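Side-chain contacts in 6-phosphogluconolactonase (Leishmania braziliensis, PDB 3CSS), which probably hydrolyses 6-phosphogluconolactone to 6-phosphogluconate, the second step of the oxidative pentose phosphate pathway: residues Pro49-Leu52 / Tyr53-Leu56; Met90-Lys93 / Ala94-Asp98; Lys59-Ala62 / Leu63-His67. All blocks are in the same frame, centred on the assembly; numbering follows the deposited sequence. Where two conformers were deposited one is given.

From the N terminus the chain leaves strand 39-43 and enters helix 50-59, whose first turns form contact 1. After a break at Asp-60 it enters the short helix 61-65, contact 3, before strand 69-77, and helix 87-96, later in the chain, carries contact 2. Each contact closes a turn within its own helix, so the three follow in series and none nests or crosses. Space brings them together: Tyr-53 and Glu-54 of contact 1 pack on Ala-94 of contact 2, with Met-90 against the Tyr-53 ring, while Leu-64 of contact 3 meets Leu-95, and Gln-65 NE2 probably bonds to Asp-98 O. Contact 2 thus packs against both helix 50-59 and helix 61-65 beside the parallel strands of the mixed sheet.

Contact 1: residues Pro49-Leu52 / Tyr53-Leu56; sequences PKRL and YEEL. With PO4 (phosphate ion), chain B.
Tyr-53, in the first turn of helix 50-59, lies alongside Pro-49, pointing the same way, with Pro-49 CB 3.6 Å from Tyr-53 CZ. Pro-49 O sits above one face of the phenol ring, offset toward its rim, and also accepts the Tyr-53 N-H at 3.0 Å. The phenol OH is held by Ser-44 O, so both ends of the tyrosine are tied. Apolar packing continues one turn on, where Leu-52 CD1 approaches Leu-56 CG at 4.2 Å; Leu-52 also rests on Leu-160 of the central sheet. Backbone bonds from Glu-54 N to Lys-50 O, Glu-55 N to Arg-51 O and Leu-56 N to Leu-52 O carry the helix forward.

The polar side gathers around a phosphate ion, probably from the crystallisation liquor. Lys-50 NZ gives O3 of the phosphate a weak hydrogen bond of 3.2 Å, its chain bent about the CG-CD bond (chi3 69°). The Glu-54 carboxylate faces the same ion, OE1 2.5 Å from phosphate O2 and OE2 2.6 Å from phosphate O3. Oxygens this close imply that one of the two acid groups probably keeps a proton and donates it to the other, with Lys-50 perhaps easing the accumulated negative charge.

Contact 2: residues Met90-Lys93 / Ala94-Asp98; sequences MATK and ALLRD
The guanidinium group of Arg-97 has Thr-92 O and Lys-93 O at its edge, near its plane, where it folds back over the C-terminal end of helix 87-96. Here the helix widens into a pi-type turn. Arg-97 NE donates to Lys-93 O at 2.9 Å, reaching that oxygen from above the carbonyl plane, 38° out of it. CG of Arg-97 lies between the backbone N and the carbonyl carbon (chi1 60°), and from there the chain runs extended to NE, its CB and CG passing Thr-92 O at 3.2 Å. NH1 meets Asp-98 OD2 through charge alone, the oxygen lying well out of the guanidinium plane; His-57 also holds that OD2.

The wider turn shows in the backbone pairing. Ala-94 N still bonds to Met-90 O with ordinary helical spacing, whereas Leu-96 N reaches back five residues to Ala-91 O at 2.9 Å, and Arg-97 N likewise to Thr-92 O at 3.0 Å. Leu-95 N, at the widening, makes weak bonds to Ala-91 O and Thr-92 O.

Apolar groups occupy another side of the turn. Leu-96, which also leans on Phe-71 of strand 69-77, brings CD1 to within 3.8 Å of Ala-91 CB. The Thr-92 side chain crosses that of Leu-96 at about a right angle, its hydroxyl bonded to Phe-88 O. Its methyl serves the arginine instead, Thr-92 CG2 lying 4.1 Å from Arg-97 CB.

Contact 3: residues Lys59-Ala62 / Leu63-His67; sequences KDLA and LLQQH
A Schellman motif ends the short helix 61-65, in which Gln-65 packs back on Leu-61 and which leads from helix 50-59 into strand 69-77. Gln-65 N makes the firm helical bond to Leu-61 O at 2.9 Å. The bonds flanking it are weak, Leu-64 N to Asp-60 O and Gln-66 N to Ala-62 O. His-67, with positive phi (69°), is the C-prime residue of the motif: His-67 N bonds to Leu-64 O, also at 2.9 Å, and Ala-68 N reaches back to Leu-63 O.

Two glutamines lie back along the turn in different ways. Gln-65 crosses the Leu-61 side chain at a slant, so that its amide end rests on the leucine branch, NE2 3.8 Å from Leu-61 CD2. The same NE2 is hydrogen-bonded to Asp-98 O beyond the end of helix 87-96, so the amide has a polar partner on Asp-98 and an apolar neighbour in Leu-61. Gln-66 instead passes close to the backbone, its CG 3.1 Å from Ala-62 O.

Leu-64 turns inward to Val-69 and Phe-71 of the following strand. CG of Leu-64 stands anti to the carbonyl carbon (chi1 -53°), which places it 3.4 Å from Asp-60 O. Asp-60 occupies the N-cap position, but its carboxylate serves another helix, OD2 forming a salt bridge with Arg-22 of helix 14-30. At the far end of the helix the His-67 ring has Gln-65 O over the centre of one face, 3.7 Å above the ring plane, while His-67 ND1 is hydrogen-bonded to Asp-103 OD2.

Contact 1: residues Pro49-Leu52 / Tyr53-Leu56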
loop_
_atom_site.group_PDB
_atom_site.type_symbol
_atom_site.label_atom_id
_atom_site.label_comp_id
_atom_site.label_asym_id
_atom_site.label_seq_id
_atom_site.Cartn_x
_atom_site.Cartn_y
_atom_site.Cartn_z
ATOM N N PRO A 49 5.913 -0.501 8.404
ATOM C CA PRO A 49 6.702 0.513 7.657
ATOM C C PRO A 49 7.084 1.779 8.446
ATOM O O PRO A 49 7.817 2.630 7.942
ATOM C CB PRO A 49 5.755 0.897 6.526
ATOM C CG PRO A 49 4.423 0.814 7.180
ATOM C CD PRO A 49 4.477 -0.400 8.047
ATOM N N LYS A 50 6.612 1.898 9.690
ATOM C CA LYS A 50 6.958 3.055 10.493
ATOM C C LYS A 50 8.485 3.259 10.566
ATOM O O LYS A 50 8.971 4.382 10.424
ATOM C CB LYS A 50 6.369 2.900 11.892
ATOM C CG LYS A 50 6.636 4.093 12.804
ATOM C CD LYS A 50 5.952 3.952 14.146
ATOM C CE LYS A 50 6.533 2.866 14.989
ATOM N NZ LYS A 50 6.110 3.044 16.430
ATOM N N ARG A 51 9.229 2.187 10.803
ATOM C CA ARG A 51 10.665 2.357 10.925
ATOM C C ARG A 51 11.318 2.758 9.598
ATOM O O ARG A 51 12.205 3.604 9.619
ATOM C CB ARG A 51 11.316 1.162 11.586
ATOM C CG ARG A 51 10.997 1.144 13.051
ATOM C CD ARG A 51 11.068 -0.237 13.572
ATOM N NE ARG A 51 12.376 -0.798 13.283
ATOM C CZ ARG A 51 12.885 -1.825 13.939
ATOM N NH1 ARG A 51 12.172 -2.392 14.898
ATOM N NH2 ARG A 51 14.087 -2.272 13.631
ATOM N N LEU A 52 10.828 2.245 8.468
ATOM C CA LEU A 52 11.278 2.717 7.158
ATOM C C LEU A 52 11.103 4.229 7.018
ATOM O O LEU A 52 12.025 4.945 6.609
ATOM C CB LEU A 52 10.511 2.012 6.048
ATOM C CG LEU A 52 10.690 2.536 4.628
ATOM C CD1 LEU A 52 12.149 2.433 4.165
ATOM C CD2 LEU A 52 9.744 1.784 3.685
ATOM N N TYR A 53 9.915 4.712 7.345
ATOM C CA TYR A 53 9.618 6.129 7.251
ATOM C C TYR A 53 10.557 6.974 8.126
ATOM O O TYR A 53 11.053 8.018 7.687
ATOM C CB TYR A 53 8.145 6.401 7.556
ATOM C CG TYR A 53 7.170 5.619 6.688
ATOM C CD1 TYR A 53 7.557 5.064 5.446
ATOM C CD2 TYR A 53 5.860 5.448 7.091
ATOM C CE1 TYR A 53 6.672 4.349 4.672
ATOM C CE2 TYR A 53 4.952 4.720 6.302
ATOM C CZ TYR A 53 5.364 4.168 5.106
ATOM O OH TYR A 53 4.478 3.433 4.332
ATOM N N GLU A 54 10.819 6.500 9.341
ATOM C CA GLU A 54 11.740 7.173 10.246
ATOM C C GLU A 54 13.140 7.240 9.640
ATOM O O GLU A 54 13.829 8.266 9.731
ATOM C CB GLU A 54 11.743 6.464 11.607
ATOM C CG GLU A 54 10.425 6.622 12.356
ATOM C CD GLU A 54 10.397 5.900 13.668
ATOM O OE1 GLU A 54 11.387 5.214 13.987
ATOM O OE2 GLU A 54 9.389 6.038 14.382
ATOM N N GLU A 55 13.559 6.145 9.019
ATOM C CA GLU A 55 14.879 6.088 8.399
ATOM C C GLU A 55 14.964 7.040 7.203
ATOM O O GLU A 55 15.950 7.752 7.049
ATOM C CB GLU A 55 15.238 4.670 7.980
ATOM C CG GLU A 55 16.665 4.543 7.473
ATOM C CD GLU A 55 17.152 3.137 7.523
ATOM O OE1 GLU A 55 16.378 2.266 7.990
ATOM O OE2 GLU A 55 18.307 2.901 7.106
ATOM N N LEU A 56 13.935 7.064 6.357
ATOM C CA LEU A 56 13.875 8.063 5.281
ATOM C C LEU A 56 13.950 9.496 5.824
ATOM O O LEU A 56 14.616 10.374 5.252
ATOM C CB LEU A 56 12.587 7.901 4.480
ATOM C CG LEU A 56 12.476 6.627 3.641
ATOM C CD1 LEU A 56 11.028 6.483 3.113
ATOM C CD2 LEU A 56 13.501 6.604 2.480
HETATM P P PO4 B . 10.299 4.127 17.169
HETATM O O1 PO4 B . 10.460 5.207 18.218
HETATM O O2 PO4 B . 11.482 4.227 16.254
HETATM O O3 PO4 B . 9.044 4.418 16.365
HETATM O O4 PO4 B . 10.193 2.754 17.756
#

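Contact 2: residues Met90-Lys93 / Ala94-Asp98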
loop_
_atom_site.group_PDB
_atom_site.type_symbol
_atom_site.label_atom_id
_atom_site.label_comp_id
_atom_site.label_asym_id
_atom_site.label_seq_id
_atom_site.Cartn_x
_atom_site.Cartn_y
_atom_site.Cartn_z
ATOM N N MET A 90 0.432 8.194 11.479
ATOM C CA MET A 90 1.659 7.431 11.594
ATOM C C MET A 90 2.726 7.945 10.621
ATOM O O MET A 90 3.864 8.174 11.013
ATOM C CB MET A 90 1.383 5.945 11.367
ATOM C CG MET A 90 2.613 5.070 11.503
ATOM S SD MET A 90 3.548 4.906 9.970
ATOM C CE MET A 90 2.385 4.010 8.943
ATOM N N ALA A 91 2.356 8.124 9.353
ATOM C CA ALA A 91 3.296 8.582 8.318
ATOM C C ALA A 91 3.810 10.001 8.568
ATOM O O ALA A 91 4.966 10.316 8.291
ATOM C CB ALA A 91 2.616 8.528 6.952
ATOM N N THR A 92 2.925 10.851 9.086
ATOM C CA THR A 92 3.252 12.242 9.398
ATOM C C THR A 92 4.259 12.321 10.538
ATOM O O THR A 92 5.268 13.021 10.423
ATOM C CB THR A 92 1.965 13.061 9.695
ATOM O OG1 THR A 92 1.185 13.159 8.502
ATOM C CG2 THR A 92 2.310 14.466 10.169
ATOM N N LYS A 93 3.995 11.611 11.633
ATOM C CA LYS A 93 4.902 11.602 12.782
ATOM C C LYS A 93 6.270 11.070 12.393
ATOM O O LYS A 93 7.306 11.607 12.816
ATOM C CB LYS A 93 4.334 10.779 13.938
ATOM C CG LYS A 93 3.130 11.407 14.607
ATOM C CD LYS A 93 2.722 10.613 15.833
ATOM C CE LYS A 93 1.364 11.070 16.372
ATOM N NZ LYS A 93 1.244 10.810 17.837
ATOM N N ALA A 94 6.269 10.020 11.572
ATOM C CA ALA A 94 7.508 9.383 11.169
ATOM C C ALA A 94 8.265 10.201 10.129
ATOM O O ALA A 94 9.498 10.190 10.138
ATOM C CB ALA A 94 7.260 7.949 10.660
ATOM N N LEU A 95 7.551 10.915 9.251
ATOM C CA LEU A 95 8.196 11.454 8.052
ATOM C C LEU A 95 7.554 12.696 7.424
ATOM O O LEU A 95 8.249 13.680 7.145
ATOM C CB LEU A 95 8.299 10.335 6.999
ATOM C CG LEU A 95 8.708 10.735 5.578
ATOM C CD1 LEU A 95 10.162 11.240 5.553
ATOM C CD2 LEU A 95 8.518 9.604 4.595
ATOM N N LEU A 96 6.246 12.651 7.167
ATOM C CA LEU A 96 5.609 13.650 6.309
ATOM C C LEU A 96 5.511 15.021 6.958
ATOM O O LEU A 96 5.302 16.029 6.278
ATOM C CB LEU A 96 4.219 13.174 5.823
ATOM C CG LEU A 96 4.172 11.850 5.062
ATOM C CD1 LEU A 96 2.754 11.542 4.614
ATOM C CD2 LEU A 96 5.091 11.898 3.836
ATOM N N ARG A 97 5.696 15.076 8.275
ATOM C CA ARG A 97 5.748 16.367 8.967
ATOM C C ARG A 97 6.786 17.317 8.337
ATOM O O ARG A 97 6.602 18.541 8.366
ATOM C CB ARG A 97 6.014 16.159 10.465
ATOM C CG ARG A 97 7.318 15.447 10.794
ATOM C CD ARG A 97 7.360 14.994 12.236
ATOM N NE ARG A 97 8.575 14.234 12.548
ATOM C CZ ARG A 97 9.722 14.760 12.974
ATOM N NH1 ARG A 97 9.857 16.064 13.126
ATOM N NH2 ARG A 97 10.757 13.964 13.226
ATOM N N ASP A 98 7.859 16.771 7.763
ATOM C CA ASP A 98 8.929 17.589 7.175
ATOM C C ASP A 98 9.044 17.451 5.651
ATOM O O ASP A 98 10.042 17.879 5.062
ATOM C CB ASP A 98 10.262 17.274 7.862
ATOM C CG ASP A 98 10.279 17.710 9.321
ATOM O OD1 ASP A 98 9.787 18.828 9.630
ATOM O OD2 ASP A 98 10.791 16.952 10.172
#

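Contact 3: residues Lys59-Ala62 / Leu63-His67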
loop_
_atom_site.group_PDB
_atom_site.type_symbol
_atom_site.label_atom_id
_atom_site.label_comp_id
_atom_site.label_asym_id
_atom_site.label_seq_id
_atom_site.Cartn_x
_atom_site.Cartn_y
_atom_site.Cartn_z
ATOM N N LYS A 59 17.708 10.124 6.943
ATOM C CA LYS A 59 18.780 9.962 5.959
ATOM C C LYS A 59 18.540 10.678 4.627
ATOM O O LYS A 59 19.497 11.109 3.979
ATOM C CB LYS A 59 19.017 8.479 5.677
ATOM C CG LYS A 59 19.349 7.611 6.892
ATOM C CD LYS A 59 20.625 8.043 7.588
ATOM C CE LYS A 59 21.024 7.064 8.685
ATOM N NZ LYS A 59 22.114 7.587 9.549
ATOM N N ASP A 60 17.282 10.796 4.205
ATOM C CA ASP A 60 16.969 11.193 2.834
ATOM C C ASP A 60 16.069 12.417 2.731
ATOM O O ASP A 60 15.478 12.673 1.665
ATOM C CB ASP A 60 16.301 10.017 2.127
ATOM C CG ASP A 60 17.110 8.741 2.236
ATOM O OD1 ASP A 60 18.304 8.743 1.866
ATOM O OD2 ASP A 60 16.551 7.726 2.694
ATOM N N LEU A 61 15.984 13.187 3.816
ATOM C CA LEU A 61 15.022 14.280 3.893
ATOM C C LEU A 61 15.293 15.343 2.831
ATOM O O LEU A 61 14.357 15.936 2.295
ATOM C CB LEU A 61 15.012 14.909 5.295
ATOM C CG LEU A 61 13.880 15.905 5.569
ATOM C CD1 LEU A 61 12.500 15.266 5.325
ATOM C CD2 LEU A 61 13.985 16.470 6.982
ATOM N N ALA A 62 16.571 15.552 2.514
ATOM C CA ALA A 62 16.984 16.526 1.502
ATOM C C ALA A 62 16.392 16.234 0.120
ATOM O O ALA A 62 15.875 17.133 -0.542
ATOM C CB ALA A 62 18.514 16.589 1.428
ATOM N N LEU A 63 16.466 14.977 -0.304
ATOM C CA LEU A 63 15.889 14.563 -1.585
ATOM C C LEU A 63 14.383 14.818 -1.609
ATOM O O LEU A 63 13.834 15.257 -2.619
ATOM C CB LEU A 63 16.180 13.089 -1.868
ATOM C CG LEU A 63 17.645 12.748 -2.140
ATOM C CD1 LEU A 63 17.840 11.240 -2.263
ATOM C CD2 LEU A 63 18.120 13.465 -3.392
ATOM N N LEU A 64 13.720 14.569 -0.485
ATOM C CA LEU A 64 12.264 14.728 -0.389
ATOM C C LEU A 64 11.848 16.206 -0.378
ATOM O O LEU A 64 10.850 16.588 -0.996
ATOM C CB LEU A 64 11.739 14.004 0.849
ATOM C CG LEU A 64 12.148 12.525 0.960
ATOM C CD1 LEU A 64 11.527 11.916 2.218
ATOM C CD2 LEU A 64 11.764 11.693 -0.283
ATOM N N GLN A 65 12.619 17.040 0.310
ATOM C CA GLN A 65 12.354 18.484 0.295
ATOM C C GLN A 65 12.603 19.098 -1.101
ATOM O O GLN A 65 12.097 20.184 -1.410
ATOM C CB GLN A 65 13.123 19.186 1.435
ATOM C CG GLN A 65 12.608 18.696 2.805
ATOM C CD GLN A 65 13.248 19.350 3.999
ATOM O OE1 GLN A 65 14.393 19.811 3.946
ATOM N NE2 GLN A 65 12.507 19.382 5.110
ATOM N N GLN A 66 13.356 18.386 -1.941
ATOM C CA GLN A 66 13.561 18.746 -3.353
ATOM C C GLN A 66 12.492 18.143 -4.289
ATOM O O GLN A 66 12.635 18.189 -5.517
ATOM C CB GLN A 66 14.935 18.257 -3.815
ATOM C CG GLN A 66 16.134 18.871 -3.089
ATOM C CD GLN A 66 17.381 17.992 -3.184
ATOM O OE1 GLN A 66 17.419 17.026 -3.956
ATOM N NE2 GLN A 66 18.404 18.320 -2.394
ATOM N N HIS A 67 11.449 17.558 -3.700
ATOM C CA HIS A 67 10.292 17.038 -4.437
ATOM C C HIS A 67 10.628 15.800 -5.288
ATOM O O HIS A 67 9.996 15.567 -6.321
ATOM C CB HIS A 67 9.630 18.144 -5.298
ATOM C CG HIS A 67 9.528 19.478 -4.613
ATOM N ND1 HIS A 67 8.787 19.672 -3.468
ATOM C CD2 HIS A 67 10.086 20.679 -4.905
ATOM C CE1 HIS A 67 8.886 20.934 -3.086
ATOM N NE2 HIS A 67 9.671 21.568 -3.942
#